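Local structure of proline dipeptidase (Streptococcus pneumoniae, 3PN9) at residues Phe97-Val102 / Glu123-Thr128; Thr34-Asp39 / Ser68-Phe73. The protein probably contributes the N-terminal domain of a prolidase-type peptidase, an enzyme that cleaves dipeptides with a C-terminal proline. One frame throughout, in Å; residues are numbered along the deposited sequence.

Contact 1: Phe97-Val102 / Glu123-Thr128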
ATOM      1  N   PHE A  97       1.742 -19.520  -7.031  1.00 27.62           N
ATOM      2  CA  PHE A  97       2.455 -18.871  -5.913  1.00 24.79           C
ATOM      3  C   PHE A  97       3.867 -18.562  -6.351  1.00 25.23           C
ATOM      4  O   PHE A  97       4.701 -19.445  -6.342  1.00 28.32           O
ATOM      5  CB  PHE A  97       2.374 -19.738  -4.652  1.00 23.87           C
ATOM      6  CG  PHE A  97       0.945 -19.906  -4.131  1.00 23.23           C
ATOM      7  CD1 PHE A  97       0.405 -18.959  -3.274  1.00 20.65           C
ATOM      8  CD2 PHE A  97       0.172 -21.054  -4.446  1.00 18.68           C
ATOM      9  CE1 PHE A  97      -0.907 -19.067  -2.768  1.00 20.20           C
ATOM     10  CE2 PHE A  97      -1.112 -21.195  -3.948  1.00 18.43           C
ATOM     11  CZ  PHE A  97      -1.697 -20.184  -3.096  1.00 27.63           C
ATOM     12  N   LYS A  98       4.174 -17.335  -6.751  1.00 21.29           N
ATOM     13  CA  LYS A  98       5.560 -17.048  -7.137  1.00 23.07           C
ATOM     14  C   LYS A  98       6.426 -16.612  -6.008  1.00 21.69           C
ATOM     15  O   LYS A  98       7.667 -16.771  -6.057  1.00 19.08           O
ATOM     16  CB  LYS A  98       5.543 -15.892  -8.112  1.00 25.29           C
ATOM     17  CG  LYS A  98       4.812 -16.329  -9.373  1.00 30.97           C
ATOM     18  CD  LYS A  98       4.963 -15.188 -10.430  1.00 40.03           C
ATOM     19  CE  LYS A  98       3.644 -14.550 -10.622  1.00 45.30           C
ATOM     20  NZ  LYS A  98       3.539 -14.462 -12.131  1.00 50.66           N
ATOM     21  N   ARG A  99       5.803 -16.007  -4.970  1.00 19.57           N
ATOM     22  CA  ARG A  99       6.631 -15.445  -3.874  1.00 17.44           C
ATOM     23  C   ARG A  99       5.947 -15.743  -2.586  1.00 15.41           C
ATOM     24  O   ARG A  99       4.741 -15.389  -2.397  1.00 15.75           O
ATOM     25  CB  ARG A  99       6.829 -13.910  -4.095  1.00 18.84           C
ATOM     26  CG  ARG A  99       7.714 -13.598  -5.387  1.00 24.37           C
ATOM     27  CD  ARG A  99       8.033 -12.088  -5.703  1.00 27.21           C
ATOM     28  NE  ARG A  99       8.046 -11.301  -4.466  1.00 28.03           N
ATOM     29  CZ  ARG A  99       8.993 -11.365  -3.525  1.00 29.38           C
ATOM     30  NH1 ARG A  99      10.075 -12.138  -3.701  1.00 31.30           N
ATOM     31  NH2 ARG A  99       8.890 -10.625  -2.413  1.00 24.19           N
ATOM     32  N   VAL A 100       6.689 -16.331  -1.685  1.00 13.97           N
ATOM     33  CA  VAL A 100       6.103 -16.804  -0.431  1.00 17.81           C
ATOM     34  C   VAL A 100       7.017 -16.253   0.679  1.00 18.46           C
ATOM     35  O   VAL A 100       8.222 -16.271   0.518  1.00 20.84           O
ATOM     36  CB  VAL A 100       6.179 -18.391  -0.457  1.00 18.47           C
ATOM     37  CG1 VAL A 100       5.829 -19.050   0.916  1.00 21.24           C
ATOM     38  CG2 VAL A 100       5.158 -18.911  -1.604  1.00 18.12           C
ATOM     39  N   ALA A 101       6.475 -15.884   1.840  1.00 16.62           N
ATOM     40  CA  ALA A 101       7.307 -15.519   2.966  1.00 15.77           C
ATOM     41  C   ALA A 101       7.125 -16.559   4.041  1.00 14.68           C
ATOM     42  O   ALA A 101       6.007 -16.934   4.329  1.00 15.61           O
ATOM     43  CB  ALA A 101       6.841 -14.047   3.567  1.00 13.67           C
ATOM     44  N   VAL A 102       8.225 -16.898   4.704  1.00 14.37           N
ATOM     45  CA  VAL A 102       8.190 -17.820   5.825  1.00 15.53           C
ATOM     46  C   VAL A 102       9.106 -17.353   6.942  1.00 14.37           C
ATOM     47  O   VAL A 102       9.949 -16.471   6.746  1.00 14.64           O
ATOM     48  CB  VAL A 102       8.745 -19.237   5.355  1.00 16.00           C
ATOM     49  CG1 VAL A 102       7.768 -19.891   4.298  1.00 16.12           C
ATOM     50  CG2 VAL A 102      10.226 -19.101   4.849  1.00 18.36           C
ATOM     51  N   GLU A 123       9.833 -18.377  -4.890  1.00 26.90           N
ATOM     52  CA  GLU A 123      11.007 -17.911  -4.078  1.00 27.32           C
ATOM     53  C   GLU A 123      10.523 -17.723  -2.665  1.00 24.04           C
ATOM     54  O   GLU A 123       9.299 -17.345  -2.457  1.00 26.27           O
ATOM     55  CB  GLU A 123      11.484 -16.488  -4.429  1.00 30.19           C
ATOM     56  CG  GLU A 123      11.409 -15.961  -5.810  1.00 40.45           C
ATOM     57  CD  GLU A 123      11.943 -14.444  -5.807  1.00 51.77           C
ATOM     58  OE1 GLU A 123      13.179 -14.250  -5.485  1.00 56.25           O
ATOM     59  OE2 GLU A 123      11.140 -13.472  -6.044  1.00 45.27           O
ATOM     60  N   PHE A 124      11.406 -17.922  -1.691  1.00 22.60           N
ATOM     61  CA  PHE A 124      11.012 -17.803  -0.259  1.00 22.64           C
ATOM     62  C   PHE A 124      11.670 -16.571   0.380  1.00 24.81           C
ATOM     63  O   PHE A 124      12.921 -16.521   0.477  1.00 26.52           O
ATOM     64  CB  PHE A 124      11.364 -19.072   0.495  1.00 23.07           C
ATOM     65  CG  PHE A 124      10.398 -20.242   0.143  1.00 24.43           C
ATOM     66  CD1 PHE A 124       9.468 -20.650   1.026  1.00 23.07           C
ATOM     67  CD2 PHE A 124      10.473 -20.897  -1.079  1.00 26.15           C
ATOM     68  CE1 PHE A 124       8.600 -21.781   0.752  1.00 32.13           C
ATOM     69  CE2 PHE A 124       9.512 -21.963  -1.407  1.00 26.78           C
ATOM     70  CZ  PHE A 124       8.605 -22.385  -0.456  1.00 25.48           C
ATOM     71  N   ASP A 125      10.882 -15.595   0.826  1.00 20.66           N
ATOM     72  CA  ASP A 125      11.490 -14.437   1.530  1.00 19.68           C
ATOM     73  C   ASP A 125      11.318 -14.682   3.059  1.00 18.80           C
ATOM     74  O   ASP A 125      10.518 -15.541   3.498  1.00 16.47           O
ATOM     75  CB  ASP A 125      10.628 -13.197   1.241  1.00 21.60           C
ATOM     76  CG  ASP A 125      10.959 -12.483  -0.109  1.00 32.33           C
ATOM     77  OD1 ASP A 125      11.515 -13.117  -1.028  1.00 35.26           O
ATOM     78  OD2 ASP A 125      10.510 -11.283  -0.255  1.00 35.93           O
ATOM     79  N   ASN A 126      11.957 -13.861   3.877  1.00 16.86           N
ATOM     80  CA  ASN A 126      11.902 -14.054   5.318  1.00 16.30           C
ATOM     81  C   ASN A 126      10.787 -13.131   5.868  1.00 18.20           C
ATOM     82  O   ASN A 126      10.891 -11.903   5.750  1.00 18.78           O
ATOM     83  CB  ASN A 126      13.279 -13.666   5.869  1.00 17.31           C
ATOM     84  CG  ASN A 126      13.404 -13.910   7.359  1.00 18.17           C
ATOM     85  OD1 ASN A 126      12.524 -14.469   7.968  1.00 14.32           O
ATOM     86  ND2 ASN A 126      14.529 -13.477   7.969  1.00 18.03           N
ATOM     87  N   LEU A 127       9.854 -13.669   6.641  1.00 16.02           N
ATOM     88  CA  LEU A 127       8.775 -12.915   7.269  1.00 15.43           C
ATOM     89  C   LEU A 127       9.175 -12.519   8.697  1.00 15.55           C
ATOM     90  O   LEU A 127       8.470 -11.706   9.300  1.00 14.56           O
ATOM     91  CB  LEU A 127       7.580 -13.939   7.467  1.00 14.56           C
ATOM     92  CG  LEU A 127       6.223 -13.464   8.101  1.00 19.16           C
ATOM     93  CD1 LEU A 127       5.658 -12.368   7.209  1.00 16.82           C
ATOM     94  CD2 LEU A 127       5.217 -14.653   8.071  1.00 17.30           C
ATOM     95  N   THR A 128      10.173 -13.168   9.328  1.00 14.36           N
ATOM     96  CA  THR A 128      10.417 -12.900  10.744  1.00 16.66           C
ATOM     97  C   THR A 128      10.603 -11.350  11.083  1.00 17.04           C
ATOM     98  O   THR A 128      10.030 -10.871  12.051  1.00 16.44           O
ATOM     99  CB  THR A 128      11.644 -13.761  11.217  1.00 17.31           C
ATOM    100  OG1 THR A 128      11.154 -15.142  11.224  1.00 20.49           O
ATOM    101  CG2 THR A 128      12.137 -13.399  12.682  1.00 16.96           C
TER
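R99 NH1 reaches two carboxylates of the neighbouring strand at once, E123 OE2 at 2.9 Å and D125 OD1 at 3.2 Å. R99 NH2 adds a bond of 2.8 Å to D125 OD2, so D125 is held end-on by two nitrogens. The strands 99-102 and 123-126 are parallel neighbours, joined by helix 109-118 in a beta-alpha-beta unit at one edge of the mixed sheet. R99, A101, E123 and D125 put their side chains on one face of it. The R99 chain bends at chi3 (28°), which turns the guanidinium across toward D125. The planes of both carboxylates are turned about 60° against the guanidinium plane. R99 NH1 comes to E123 OE2, and R99 NH2 to D125 OD2, from above the carboxylate plane, while both acceptors lie in the guanidinium plane. R99 NE and NH2 also donate to K18 O and E17 O. L62 of the second subunit packs on R99.

The opposite face carries V100, V102, F124 and N126; the first three pack together. V100 CB lies over the F124 ring, offset toward its rim, while V102 CG1 meets the ring edge at F124 CD1, 3.8 Å away. Y112 meets the same ring edge-to-face. Five backbone bonds join the segments, from E123 N-K98 O to L127 N-V102 O. N126 ends the strand and caps the turn into helix 128-134: its OD1 accepts from T128 N at 3.0 Å.

Contact 2: Thr34-Asp39 / Ser68-Phe73; sequences TGFYSD and SSTVSF
T70 CG2 sits 3.6 Å from G35 O, against the backbone turn, and also lies 3.9 Å from F36 CB. Van der Waals contacts of this kind carry most of the junction. The T70 methyl is anti to its backbone N, which directs it at the turn. F36 and T70 cross at about a right angle. The T70 hydroxyl lies near the plane of the F36 ring, at its CD1 edge. V71 CG1 meets T34 CB at 3.8 Å. F73 comes to the same threonine from further along the chain: F73 CZ lies 3.9 Å from T34 CG2, which is in the plane of the ring, at the edge. V71 CB lies over one face of that ring, offset toward its rim. L57 of strand 56-60 touches both F36 and F73, and L47 of strand 46-50 touches T34 and F73.

Polar contact between the segments is slight. One water donates to T34 O at 3.0 Å and makes a weak bond to T70 O at 3.4 Å. T70 OG1 has its polar partner in R66 O, one helical turn back.

Within 34-39, T34 OG1 accepts from F36 N at 3.0 Å (156° at the hydrogen), and it also bonds to I30 O. With chi1 at 65° the hydroxyl sits over its own backbone, where F36 N can donate to it. G35 has positive phi (75°), a conformation that favours glycine.

Helices 27-34 and 64-70 thus meet at their C-terminal ends, with an ST turn at T34 leading the first chain out of its helix.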
ATOM      1  N   THR A  34      -3.577 -14.496  16.055  1.00 20.03           N
ATOM      2  CA  THR A  34      -4.987 -14.979  15.942  1.00 20.93           C
ATOM      3  C   THR A  34      -5.612 -15.235  17.260  1.00 21.06           C
ATOM      4  O   THR A  34      -6.785 -15.446  17.309  1.00 24.71           O
ATOM      5  CB  THR A  34      -5.138 -16.340  15.150  1.00 19.58           C
ATOM      6  OG1 THR A  34      -4.476 -17.326  15.931  1.00 20.44           O
ATOM      7  CG2 THR A  34      -4.460 -16.237  13.780  1.00 19.40           C
ATOM      8  N   GLY A  35      -4.833 -15.293  18.325  1.00 22.07           N
ATOM      9  CA  GLY A  35      -5.341 -15.682  19.638  1.00 21.78           C
ATOM     10  C   GLY A  35      -5.591 -17.215  19.748  1.00 23.02           C
ATOM     11  O   GLY A  35      -6.048 -17.673  20.784  1.00 23.64           O
ATOM     12  N   PHE A  36      -5.161 -18.015  18.761  1.00 21.04           N
ATOM     13  CA  PHE A  36      -5.254 -19.484  18.853  1.00 20.39           C
ATOM     14  C   PHE A  36      -3.876 -20.030  19.198  1.00 19.64           C
ATOM     15  O   PHE A  36      -2.910 -19.855  18.416  1.00 20.01           O
ATOM     16  CB  PHE A  36      -5.751 -20.120  17.537  1.00 18.57           C
ATOM     17  CG  PHE A  36      -5.776 -21.650  17.615  1.00 23.10           C
ATOM     18  CD1 PHE A  36      -6.759 -22.276  18.396  1.00 20.80           C
ATOM     19  CD2 PHE A  36      -4.769 -22.416  17.014  1.00 20.41           C
ATOM     20  CE1 PHE A  36      -6.814 -23.729  18.523  1.00 19.78           C
ATOM     21  CE2 PHE A  36      -4.771 -23.822  17.094  1.00 21.53           C
ATOM     22  CZ  PHE A  36      -5.793 -24.482  17.871  1.00 20.53           C
ATOM     23  N   TYR A  37      -3.739 -20.645  20.383  1.00 18.55           N
ATOM     24  CA  TYR A  37      -2.496 -21.264  20.791  1.00 21.19           C
ATOM     25  C   TYR A  37      -2.617 -22.834  20.765  1.00 22.95           C
ATOM     26  O   TYR A  37      -3.518 -23.368  21.417  1.00 24.27           O
ATOM     27  CB  TYR A  37      -2.068 -20.858  22.235  1.00 21.58           C
ATOM     28  CG  TYR A  37      -0.728 -21.477  22.497  1.00 26.43           C
ATOM     29  CD1 TYR A  37       0.404 -21.045  21.840  1.00 26.42           C
ATOM     30  CD2 TYR A  37      -0.637 -22.627  23.311  1.00 30.64           C
ATOM     31  CE1 TYR A  37       1.662 -21.726  22.042  1.00 26.80           C
ATOM     32  CE2 TYR A  37       0.556 -23.316  23.510  1.00 31.68           C
ATOM     33  CZ  TYR A  37       1.687 -22.862  22.878  1.00 32.08           C
ATOM     34  OH  TYR A  37       2.832 -23.576  23.055  1.00 32.42           O
ATOM     35  N   SER A  38      -1.658 -23.537  20.156  1.00 21.81           N
ATOM     36  CA  SER A  38      -1.590 -25.004  20.271  1.00 22.60           C
ATOM     37  C   SER A  38      -0.158 -25.451  20.111  1.00 23.51           C
ATOM     38  O   SER A  38       0.556 -24.911  19.244  1.00 23.25           O
ATOM     39  CB  SER A  38      -2.465 -25.624  19.128  1.00 22.61           C
ATOM     40  OG  SER A  38      -2.385 -27.006  19.244  1.00 31.64           O
ATOM     41  N   ASP A  39       0.303 -26.421  20.896  1.00 21.65           N
ATOM     42  CA  ASP A  39       1.606 -26.952  20.615  1.00 25.61           C
ATOM     43  C   ASP A  39       1.359 -28.232  19.787  1.00 25.69           C
ATOM     44  O   ASP A  39       0.907 -29.166  20.330  1.00 25.24           O
ATOM     45  CB  ASP A  39       2.307 -27.319  21.915  1.00 26.32           C
ATOM     46  CG  ASP A  39       3.685 -27.887  21.657  1.00 33.69           C
ATOM     47  OD1 ASP A  39       4.019 -28.151  20.454  1.00 31.98           O
ATOM     48  OD2 ASP A  39       4.371 -28.128  22.670  1.00 38.08           O
ATOM     49  N   SER A  68     -11.675 -23.637  15.098  1.00 24.59           N
ATOM     50  CA  SER A  68     -12.824 -23.050  14.377  1.00 25.62           C
ATOM     51  C   SER A  68     -13.659 -22.129  15.273  1.00 27.40           C
ATOM     52  O   SER A  68     -14.243 -21.197  14.755  1.00 25.69           O
ATOM     53  CB  SER A  68     -13.776 -24.165  13.843  1.00 27.89           C
ATOM     54  OG  SER A  68     -13.018 -24.993  13.013  1.00 31.53           O
ATOM     55  N   SER A  69     -13.677 -22.345  16.596  1.00 27.19           N
ATOM     56  CA  SER A  69     -14.409 -21.422  17.448  1.00 30.12           C
ATOM     57  C   SER A  69     -13.546 -20.264  17.856  1.00 30.01           C
ATOM     58  O   SER A  69     -14.073 -19.262  18.278  1.00 30.62           O
ATOM     59  CB  SER A  69     -15.073 -22.114  18.636  1.00 31.93           C
ATOM     60  OG  SER A  69     -14.045 -22.606  19.416  1.00 36.39           O
ATOM     61  N   THR A  70     -12.237 -20.321  17.612  1.00 27.51           N
ATOM     62  CA  THR A  70     -11.335 -19.154  17.938  1.00 26.11           C
ATOM     63  C   THR A  70     -11.252 -18.141  16.817  1.00 26.48           C
ATOM     64  O   THR A  70     -11.154 -16.946  17.061  1.00 26.67           O
ATOM     65  CB  THR A  70      -9.897 -19.662  18.359  1.00 26.67           C
ATOM     66  OG1 THR A  70     -10.091 -20.598  19.404  1.00 26.05           O
ATOM     67  CG2 THR A  70      -8.982 -18.495  18.905  1.00 25.08           C
ATOM     68  N   VAL A  71     -11.261 -18.561  15.578  1.00 22.80           N
ATOM     69  CA  VAL A  71     -11.039 -17.599  14.512  1.00 23.30           C
ATOM     70  C   VAL A  71     -12.261 -17.600  13.637  1.00 24.73           C
ATOM     71  O   VAL A  71     -12.951 -18.636  13.586  1.00 24.48           O
ATOM     72  CB  VAL A  71      -9.767 -18.001  13.635  1.00 23.09           C
ATOM     73  CG1 VAL A  71      -8.508 -18.055  14.489  1.00 22.21           C
ATOM     74  CG2 VAL A  71      -9.897 -19.359  12.853  1.00 18.62           C
ATOM     75  N   SER A  72     -12.464 -16.578  12.812  1.00 24.47           N
ATOM     76  CA  SER A  72     -13.690 -16.556  11.973  1.00 25.91           C
ATOM     77  C   SER A  72     -13.375 -16.960  10.534  1.00 24.91           C
ATOM     78  O   SER A  72     -14.292 -17.174   9.750  1.00 23.40           O
ATOM     79  CB  SER A  72     -14.242 -15.072  11.962  1.00 26.85           C
ATOM     80  OG  SER A  72     -13.185 -14.324  11.364  1.00 31.02           O
ATOM     81  N   PHE A  73     -12.087 -17.101  10.141  1.00 21.10           N
ATOM     82  CA  PHE A  73     -11.802 -17.482   8.755  1.00 19.57           C
ATOM     83  C   PHE A  73     -11.651 -19.068   8.679  1.00 19.00           C
ATOM     84  O   PHE A  73     -11.685 -19.721   9.728  1.00 20.52           O
ATOM     85  CB  PHE A  73     -10.516 -16.797   8.266  1.00 19.39           C
ATOM     86  CG  PHE A  73      -9.388 -16.889   9.249  1.00 19.22           C
ATOM     87  CD1 PHE A  73      -8.591 -18.084   9.356  1.00 20.74           C
ATOM     88  CD2 PHE A  73      -9.065 -15.731  10.062  1.00 23.30           C
ATOM     89  CE1 PHE A  73      -7.522 -18.103  10.297  1.00 21.39           C
ATOM     90  CE2 PHE A  73      -7.988 -15.768  10.997  1.00 21.67           C
ATOM     91  CZ  PHE A  73      -7.218 -16.966  11.101  1.00 21.45           C
TER
HETATM   92  O   HOH W   1      -9.222 -15.000  18.989  1.00 49.32           O

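The two contacts lie on opposite sides of the chain's centre. Their centres are 23 Å apart and their nearest atoms about 11 Å, so they do not touch. Contact 2 closes before contact 1 opens along the chain. Both belong to the creatinase/prolidase-type N-terminal domain and relate to the same mixed sheet. Contact 1 pairs its two last strands, 99-102 and 123-126. Contact 2 joins the ends of helices 27-34 and 64-70 and rests on strands 46-50 and 56-60, in the other half of the strand order, nearer the edge formed by 75-78. Two distant regions of one domain thus face different subunits of the four-chain assembly: the second at contact 1, the third with its S72 on S72, beside contact 2.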